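Local coordinates for protein transcriptional regulator (Enterococcus faecalis, PDB 3QFI) that is probably a transcriptional regulator of the LytR-CpsA-Psr family, built round a mixed beta sheet flanked by helices, at residues S57-L62 / K225-E230; S108-G113 / E201-T206; L117-G122 / K146-T151. All blocks are in the same frame, centred on the assembly; numbering follows the deposited sequence.

Contact 1 of 3, residues S57-L62 / K225-E230; sequences STMISL and KTIDSE
The flat groups that S57, M59, I227 and D228 bring together are backbone peptides, with the side chains of S57, M59 and I227 on one face of the pair and those of T58, D228, I60 and E230 on the other. Three hydrogen bonds join the peptides: S57 N to T226 O at 3.0 Å, D228 N to S57 O, and M59 N to D228 O at 2.9 Å. S57 thus bonds to the residues before and after I227, the alternation expected of parallel strands, and the axes of the short strand segments are inclined at 34°. On the first face, CG2 of I227 touches CG and SD of M59, each at 3.8 Å, the two chains passing at a slant. On the second, with OG1 beside the backbone N (chi1 -42°), CG2 of T58 lies anti to that N and meets CG of E230 at 3.5 Å; CG1 of I60 packs on CB of E230 at 3.7 Å. Helix 166-184 covers the first face through V177 and R182, and helix 249-262 the second through Q262, T255 and T258. Strand 56-62 also bonds to strand 44-51, which leaves 227-230 as one of the two edge strands of a mixed sheet sandwiched between helices, an alpha/beta/alpha arrangement.

Contact 2 of 3, residues S108-G113 / E201-T206; sequences SINMKG and EANVKT
An antiparallel pairing at one edge of the mixed sheet, running on into a strand-to-helix turn, joins 108-113 to 201-206. S108 and K205 form a hydrogen-bonded pair: S108 N reaches K205 O at 2.8 Å, and K205 N returns to S108 O at 2.9 Å. I109 and V204 are the adjoining non-hydrogen-bonded pair, and their side chains run alongside each other in the same direction, with CG2 against CG2 at 3.7 Å. V204 turns CG1 anti to its own N (chi1 172°), which leaves CG2 beside that N and facing I109. Beyond this pair the strand ends, yet the backbone contact continues: N110 N donates to N203 O at 3.2 Å. The two asparagine side chains cross at about a right angle, their amide planes 66° apart, and N203 ND2 gives OD1 of N110 a weak bond of 3.3 Å, nearly straight at 174°. A water weakly links ND2 of N110 to NZ of K205. As G113 has no side chain, CB of N203 can settle 3.8 Å from its CA, against the first turn of helix 111-120. I109 bonds through its backbone to M27 and I29 in the other direction, so strand 105-109 lies between 22-28 and 204-206. The whole is a short antiparallel edge strand whose pairing extends to N110, at the N-cap position of the following helix but without a side-chain capping bond.

Contact 3 of 3, residues L117-G122 / K146-T151; sequences LIDAVG and KLDGTT
D119 and I118, in the last turn of helix 111-120, meet the D148-G149 turn that leads from strand 145-147 into helix 150-156; the contact therefore joins a helix C-terminus to a capped helix N-terminus. The polar link is a single hydrogen bond, G149 N to D119 OD1 at 2.7 Å. It is bent, and the donor approaches from above the carboxylate plane, 41° out of it. OD2 of D119 rests 3.5 Å from CA of G149, an approach made possible by the missing side chain there. Beside this bond, the CG2 branch of I118 lies over the backbone of the turn, touching O of D148 and, at 3.7 Å, O of L147. D119 and D148 run alongside each other, CB of D148 being 3.5 Å from OD1 of D119, but their carboxylates are turned steeply against each other and the two OD1 atoms stay 4.9 Å apart. K115, which hydrogen-bonds to T150 OG1 and makes a long, weak ion pair with D119 OD2, may temper that like-charge proximity.

Further out, I118 is backed by I180 of helix 166-184, and L147 is held by backbone bonding to I124, its partner in the two-stranded sheet. Helix 111-120 closes with a Schellman motif at G122, whose phi is positive and whose N bonds to D119 O at 3.2 Å. The opposing turn is set by D148: its CG sits between the backbone N and the carbonyl carbon (chi1 65°), carrying the carboxylate to the start of the next helix. There OD2 takes two donors from one residue, T151 N at 2.6 Å on its syn side and T151 OG1 at 2.8 Å from 37° above the carboxylate plane.

Overall arrangement
From the N terminus, the chain first lays down strands 22-28 and 44-51, then reaches 57-62, where the loop closed by contact 1 at 225-230 begins. Within it, 108-113 opens the loop that contact 2 closes at 201-206, and inside that, 117-122 and 146-151 close the innermost loop as contact 3. The three are strictly nested and none crosses another. Contacts 1 and 2 add the outermost strands at the two ends of the same six-stranded sheet, their centres 22 Å apart. Contacts 2 and 3 use the beginning and the end of helix 111-120, with centres 15 Å apart; contact 3 ties that helix to the separate two-stranded sheet and helix 150-156.

Contact 1 of 3, residues S57-L62 / K225-E230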
loop_
_atom_site.group_PDB
_atom_site.type_symbol
_atom_site.label_atom_id
_atom_site.label_comp_id
_atom_site.label_asym_id
_atom_site.label_seq_id
_atom_site.Cartn_x
_atom_site.Cartn_y
_atom_site.Cartn_z
ATOM N N SER A 57 -2.273 -9.219 -9.440
ATOM C CA SER A 57 -2.524 -8.135 -8.493
ATOM C C SER A 57 -1.253 -7.319 -8.409
ATOM O O SER A 57 -0.157 -7.872 -8.342
ATOM C CB SER A 57 -2.882 -8.648 -7.092
ATOM O OG SER A 57 -4.209 -9.136 -7.043
ATOM N N THR A 58 -1.413 -6.003 -8.397
ATOM C CA THR A 58 -0.288 -5.090 -8.364
ATOM C C THR A 58 -0.314 -4.253 -7.091
ATOM O O THR A 58 -1.258 -3.489 -6.848
ATOM C CB THR A 58 -0.352 -4.161 -9.577
ATOM O OG1 THR A 58 -0.725 -4.920 -10.733
ATOM C CG2 THR A 58 0.980 -3.501 -9.825
ATOM N N MET A 59 0.728 -4.423 -6.282
ATOM C CA MET A 59 0.893 -3.701 -5.026
ATOM C C MET A 59 1.624 -2.415 -5.356
ATOM O O MET A 59 2.400 -2.351 -6.308
ATOM C CB MET A 59 1.717 -4.523 -4.034
ATOM C CG MET A 59 1.072 -5.837 -3.615
ATOM S SD MET A 59 2.151 -6.788 -2.495
ATOM C CE MET A 59 1.151 -6.832 -1.017
ATOM N N ILE A 60 1.381 -1.391 -4.557
ATOM C CA ILE A 60 1.994 -0.105 -4.801
ATOM C C ILE A 60 2.250 0.590 -3.478
ATOM O O ILE A 60 1.326 0.994 -2.785
ATOM C CB ILE A 60 1.064 0.777 -5.701
ATOM C CG1 ILE A 60 1.754 1.122 -7.013
ATOM C CG2 ILE A 60 0.707 2.065 -5.003
ATOM C CD1 ILE A 60 2.958 2.024 -6.860
ATOM N N SER A 61 3.518 0.696 -3.121
ATOM C CA SER A 61 3.911 1.366 -1.901
ATOM C C SER A 61 3.931 2.860 -2.181
ATOM O O SER A 61 4.423 3.290 -3.233
ATOM C CB SER A 61 5.321 0.950 -1.501
ATOM O OG SER A 61 5.386 -0.411 -1.121
ATOM N N LEU A 62 3.399 3.652 -1.257
ATOM C CA LEU A 62 3.428 5.106 -1.412
ATOM C C LEU A 62 4.322 5.687 -0.315
ATOM O O LEU A 62 4.033 5.545 0.873
ATOM C CB LEU A 62 2.018 5.691 -1.299
ATOM C CG LEU A 62 1.087 5.279 -2.442
ATOM C CD1 LEU A 62 -0.352 5.578 -2.095
ATOM C CD2 LEU A 62 1.510 6.007 -3.704
ATOM N N LYS A 225 -2.832 -15.325 -8.404
ATOM C CA LYS A 225 -1.869 -16.310 -8.885
ATOM C C LYS A 225 -0.507 -15.656 -9.020
ATOM O O LYS A 225 0.521 -16.321 -8.930
ATOM C CB LYS A 225 -2.292 -16.884 -10.247
ATOM C CG LYS A 225 -3.359 -17.975 -10.180
ATOM C CD LYS A 225 -3.637 -18.567 -11.556
ATOM C CE LYS A 225 -4.594 -19.758 -11.482
ATOM N NZ LYS A 225 -4.740 -20.460 -12.803
ATOM N N THR A 226 -0.506 -14.346 -9.234
ATOM C CA THR A 226 0.733 -13.605 -9.405
ATOM C C THR A 226 0.556 -12.210 -8.827
ATOM O O THR A 226 -0.306 -11.451 -9.273
ATOM C CB THR A 226 1.093 -13.464 -10.900
ATOM O OG1 THR A 226 0.919 -14.727 -11.558
ATOM C CG2 THR A 226 2.538 -13.005 -11.055
ATOM N N ILE A 227 1.372 -11.882 -7.833
ATOM C CA ILE A 227 1.325 -10.579 -7.190
ATOM C C ILE A 227 2.522 -9.742 -7.657
ATOM O O ILE A 227 3.637 -9.950 -7.188
ATOM C CB ILE A 227 1.396 -10.734 -5.660
ATOM C CG1 ILE A 227 0.493 -11.887 -5.196
ATOM C CG2 ILE A 227 0.999 -9.427 -4.991
ATOM C CD1 ILE A 227 -0.957 -11.757 -5.574
ATOM N N ASP A 228 2.299 -8.804 -8.575
ATOM C CA ASP A 228 3.383 -7.955 -9.092
ATOM C C ASP A 228 3.514 -6.659 -8.267
ATOM O O ASP A 228 2.611 -6.304 -7.508
ATOM C CB ASP A 228 3.118 -7.606 -10.565
ATOM C CG ASP A 228 4.366 -7.130 -11.298
ATOM O OD1 ASP A 228 4.222 -6.337 -12.254
ATOM O OD2 ASP A 228 5.488 -7.559 -10.942
ATOM N N SER A 229 4.640 -5.961 -8.412
ATOM C CA SER A 229 4.876 -4.712 -7.685
ATOM C C SER A 229 5.079 -3.540 -8.641
ATOM O O SER A 229 5.203 -3.723 -9.848
ATOM C CB SER A 229 6.108 -4.834 -6.785
ATOM O OG SER A 229 5.963 -5.875 -5.839
ATOM N N GLU A 230 5.118 -2.336 -8.085
ATOM C CA GLU A 230 5.315 -1.120 -8.864
ATOM C C GLU A 230 5.940 -0.052 -7.986
ATOM O O GLU A 230 5.435 0.238 -6.898
ATOM C CB GLU A 230 3.984 -0.602 -9.402
ATOM C CG GLU A 230 3.527 -1.268 -10.677
ATOM C CD GLU A 230 3.527 -0.320 -11.866
ATOM O OE1 GLU A 230 3.283 -0.785 -13.000
ATOM O OE2 GLU A 230 3.767 0.890 -11.669
#

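Contact 2 of 3, residues S108-G113 / E201-T206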
loop_
_atom_site.group_PDB
_atom_site.type_symbol
_atom_site.label_atom_id
_atom_site.label_comp_id
_atom_site.label_asym_id
_atom_site.label_seq_id
_atom_site.Cartn_x
_atom_site.Cartn_y
_atom_site.Cartn_z
ATOM N N SER A 108 -7.973 -0.117 7.228
ATOM C CA SER A 108 -7.093 0.475 8.232
ATOM C C SER A 108 -6.818 -0.605 9.257
ATOM O O SER A 108 -7.758 -1.160 9.838
ATOM C CB SER A 108 -7.761 1.648 8.953
ATOM O OG SER A 108 -7.836 2.805 8.152
ATOM N N ILE A 109 -5.539 -0.891 9.486
ATOM C CA ILE A 109 -5.134 -1.915 10.445
ATOM C C ILE A 109 -4.153 -1.323 11.457
ATOM O O ILE A 109 -3.228 -0.595 11.080
ATOM C CB ILE A 109 -4.428 -3.090 9.736
ATOM C CG1 ILE A 109 -5.041 -3.282 8.336
ATOM C CG2 ILE A 109 -4.547 -4.363 10.593
ATOM C CD1 ILE A 109 -4.402 -4.395 7.492
ATOM N N ASN A 110 -4.372 -1.632 12.735
ATOM C CA ASN A 110 -3.510 -1.192 13.840
ATOM C C ASN A 110 -2.321 -2.130 13.900
ATOM O O ASN A 110 -2.278 -3.133 13.200
ATOM C CB ASN A 110 -4.228 -1.329 15.186
ATOM C CG ASN A 110 -5.234 -0.244 15.430
ATOM O OD1 ASN A 110 -5.949 -0.268 16.442
ATOM N ND2 ASN A 110 -5.301 0.726 14.517
ATOM N N MET A 111 -1.382 -1.811 14.777
ATOM C CA MET A 111 -0.215 -2.642 14.966
ATOM C C MET A 111 -0.620 -3.875 15.785
ATOM O O MET A 111 -0.013 -4.944 15.667
ATOM C CB MET A 111 0.892 -1.834 15.654
ATOM C CG MET A 111 1.435 -0.691 14.785
ATOM S SD MET A 111 2.060 -1.215 13.143
ATOM C CE MET A 111 0.602 -0.927 12.070
ATOM N N LYS A 112 -1.653 -3.728 16.613
ATOM C CA LYS A 112 -2.166 -4.849 17.410
ATOM C C LYS A 112 -2.948 -5.782 16.492
ATOM O O LYS A 112 -2.860 -6.999 16.611
ATOM C CB LYS A 112 -3.099 -4.358 18.529
ATOM C CG LYS A 112 -2.383 -3.891 19.788
ATOM C CD LYS A 112 -3.365 -3.405 20.850
ATOM C CE LYS A 112 -2.667 -3.216 22.189
ATOM N NZ LYS A 112 -2.162 -4.514 22.722
ATOM N N GLY A 113 -3.709 -5.202 15.569
ATOM C CA GLY A 113 -4.488 -6.008 14.645
ATOM C C GLY A 113 -3.600 -6.708 13.633
ATOM O O GLY A 113 -3.856 -7.857 13.252
ATOM N N GLU A 201 -10.964 -7.864 14.089
ATOM C CA GLU A 201 -12.015 -6.890 13.791
ATOM C C GLU A 201 -12.021 -5.678 14.707
ATOM O O GLU A 201 -12.292 -4.558 14.269
ATOM C CB GLU A 201 -13.399 -7.548 13.844
ATOM C CG GLU A 201 -13.678 -8.576 12.738
ATOM C CD GLU A 201 -13.334 -8.070 11.335
ATOM O OE1 GLU A 201 -13.551 -6.868 11.047
ATOM O OE2 GLU A 201 -12.863 -8.888 10.511
ATOM N N ALA A 202 -11.735 -5.903 15.981
ATOM C CA ALA A 202 -11.725 -4.829 16.953
ATOM C C ALA A 202 -10.552 -3.872 16.746
ATOM O O ALA A 202 -10.378 -2.929 17.516
ATOM C CB ALA A 202 -11.681 -5.407 18.344
ATOM N N ASN A 203 -9.752 -4.116 15.710
ATOM C CA ASN A 203 -8.597 -3.273 15.425
ATOM C C ASN A 203 -8.428 -3.042 13.923
ATOM O O ASN A 203 -7.342 -2.691 13.442
ATOM C CB ASN A 203 -7.318 -3.902 15.995
ATOM C CG ASN A 203 -7.330 -3.988 17.512
ATOM O OD1 ASN A 203 -7.769 -4.983 18.090
ATOM N ND2 ASN A 203 -6.862 -2.934 18.164
ATOM N N VAL A 204 -9.511 -3.238 13.186
ATOM C CA VAL A 204 -9.500 -3.048 11.743
ATOM C C VAL A 204 -10.760 -2.320 11.276
ATOM O O VAL A 204 -11.866 -2.633 11.715
ATOM C CB VAL A 204 -9.416 -4.408 11.005
ATOM C CG1 VAL A 204 -9.603 -4.200 9.516
ATOM C CG2 VAL A 204 -8.087 -5.064 11.282
ATOM N N LYS A 205 -10.577 -1.340 10.396
ATOM C CA LYS A 205 -11.693 -0.600 9.839
ATOM C C LYS A 205 -11.716 -0.851 8.332
ATOM O O LYS A 205 -10.676 -0.875 7.686
ATOM C CB LYS A 205 -11.542 0.896 10.104
ATOM C CG LYS A 205 -11.734 1.335 11.543
ATOM C CD LYS A 205 -11.682 2.863 11.618
ATOM C CE LYS A 205 -11.784 3.386 13.042
ATOM N NZ LYS A 205 -10.765 2.752 13.913
ATOM N N THR A 206 -12.904 -1.033 7.772
ATOM C CA THR A 206 -13.031 -1.283 6.347
ATOM C C THR A 206 -14.474 -1.130 5.894
ATOM O O THR A 206 -15.398 -1.333 6.675
ATOM C CB THR A 206 -12.549 -2.712 5.999
ATOM O OG1 THR A 206 -12.647 -2.925 4.586
ATOM C CG2 THR A 206 -13.400 -3.746 6.715
HETATM O O HOH W 1 -7.542 1.721 13.205
#

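Contact 3 of 3, residues L117-G122 / K146-T151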
loop_
_atom_site.group_PDB
_atom_site.type_symbol
_atom_site.label_atom_id
_atom_site.label_comp_id
_atom_site.label_asym_id
_atom_site.label_seq_id
_atom_site.Cartn_x
_atom_site.Cartn_y
_atom_site.Cartn_z
ATOM N N LEU A 117 -3.413 -10.659 13.053
ATOM C CA LEU A 117 -3.721 -11.185 11.733
ATOM C C LEU A 117 -2.640 -12.169 11.308
ATOM O O LEU A 117 -2.913 -13.139 10.604
ATOM C CB LEU A 117 -3.807 -10.041 10.721
ATOM C CG LEU A 117 -4.111 -10.404 9.262
ATOM C CD1 LEU A 117 -5.430 -11.138 9.174
ATOM C CD2 LEU A 117 -4.143 -9.130 8.408
ATOM N N ILE A 118 -1.409 -11.916 11.735
ATOM C CA ILE A 118 -0.317 -12.796 11.380
ATOM C C ILE A 118 -0.445 -14.084 12.177
ATOM O O ILE A 118 -0.240 -15.170 11.637
ATOM C CB ILE A 118 1.045 -12.106 11.622
ATOM C CG1 ILE A 118 1.149 -10.874 10.711
ATOM C CG2 ILE A 118 2.193 -13.066 11.328
ATOM C CD1 ILE A 118 2.456 -10.109 10.817
ATOM N N ASP A 119 -0.823 -13.977 13.447
ATOM C CA ASP A 119 -0.987 -15.176 14.272
ATOM C C ASP A 119 -2.258 -15.957 13.952
ATOM O O ASP A 119 -2.297 -17.173 14.102
ATOM C CB ASP A 119 -0.981 -14.813 15.754
ATOM C CG ASP A 119 0.360 -14.286 16.208
ATOM O OD1 ASP A 119 1.390 -14.805 15.718
ATOM O OD2 ASP A 119 0.393 -13.364 17.053
ATOM N N ALA A 120 -3.290 -15.251 13.506
ATOM C CA ALA A 120 -4.559 -15.873 13.163
ATOM C C ALA A 120 -4.434 -16.715 11.902
ATOM O O ALA A 120 -5.293 -17.562 11.624
ATOM C CB ALA A 120 -5.624 -14.802 12.963
ATOM N N VAL A 121 -3.389 -16.464 11.120
ATOM C CA VAL A 121 -3.175 -17.222 9.895
ATOM C C VAL A 121 -2.084 -18.276 10.077
ATOM O O VAL A 121 -1.751 -18.989 9.134
ATOM C CB VAL A 121 -2.784 -16.302 8.699
ATOM C CG1 VAL A 121 -3.903 -15.303 8.420
ATOM C CG2 VAL A 121 -1.475 -15.576 8.992
ATOM N N GLY A 122 -1.524 -18.370 11.281
ATOM C CA GLY A 122 -0.501 -19.364 11.532
ATOM C C GLY A 122 0.894 -18.916 11.175
ATOM O O GLY A 122 1.807 -19.737 11.057
ATOM N N LYS A 146 10.193 -18.496 9.621
ATOM C CA LYS A 146 8.770 -18.270 9.836
ATOM C C LYS A 146 8.570 -17.110 10.802
ATOM O O LYS A 146 9.306 -16.968 11.781
ATOM C CB LYS A 146 8.115 -19.537 10.391
ATOM C CG LYS A 146 6.617 -19.414 10.613
ATOM C CD LYS A 146 6.013 -20.721 11.120
ATOM C CE LYS A 146 6.133 -21.842 10.095
ATOM N NZ LYS A 146 5.536 -23.103 10.619
ATOM N N LEU A 147 7.571 -16.284 10.521
ATOM C CA LEU A 147 7.285 -15.122 11.348
ATOM C C LEU A 147 5.926 -15.157 12.044
ATOM O O LEU A 147 4.931 -15.598 11.471
ATOM C CB LEU A 147 7.388 -13.870 10.489
ATOM C CG LEU A 147 8.500 -12.903 10.897
ATOM C CD1 LEU A 147 9.782 -13.652 11.216
ATOM C CD2 LEU A 147 8.711 -11.911 9.770
ATOM N N ASP A 148 5.893 -14.687 13.288
ATOM C CA ASP A 148 4.657 -14.646 14.054
ATOM C C ASP A 148 4.148 -13.203 14.111
ATOM O O ASP A 148 4.587 -12.357 13.331
ATOM C CB ASP A 148 4.878 -15.190 15.473
ATOM C CG ASP A 148 5.827 -14.339 16.299
ATOM O OD1 ASP A 148 5.912 -14.553 17.533
ATOM O OD2 ASP A 148 6.496 -13.456 15.728
ATOM N N GLY A 149 3.220 -12.919 15.019
ATOM C CA GLY A 149 2.702 -11.565 15.126
ATOM C C GLY A 149 3.750 -10.620 15.677
ATOM O O GLY A 149 3.917 -9.500 15.193
ATOM N N THR A 150 4.464 -11.080 16.698
ATOM C CA THR A 150 5.502 -10.276 17.326
ATOM C C THR A 150 6.649 -9.985 16.367
ATOM O O THR A 150 6.846 -8.839 15.982
ATOM C CB THR A 150 6.078 -10.983 18.571
ATOM O OG1 THR A 150 5.018 -11.289 19.488
ATOM C CG2 THR A 150 7.098 -10.091 19.262
ATOM N N THR A 151 7.399 -11.021 15.980
ATOM C CA THR A 151 8.538 -10.848 15.068
ATOM C C THR A 151 8.079 -10.418 13.682
ATOM O O THR A 151 8.894 -10.114 12.807
ATOM C CB THR A 151 9.405 -12.140 14.912
ATOM O OG1 THR A 151 8.711 -13.103 14.113
ATOM C CG2 THR A 151 9.733 -12.740 16.266
#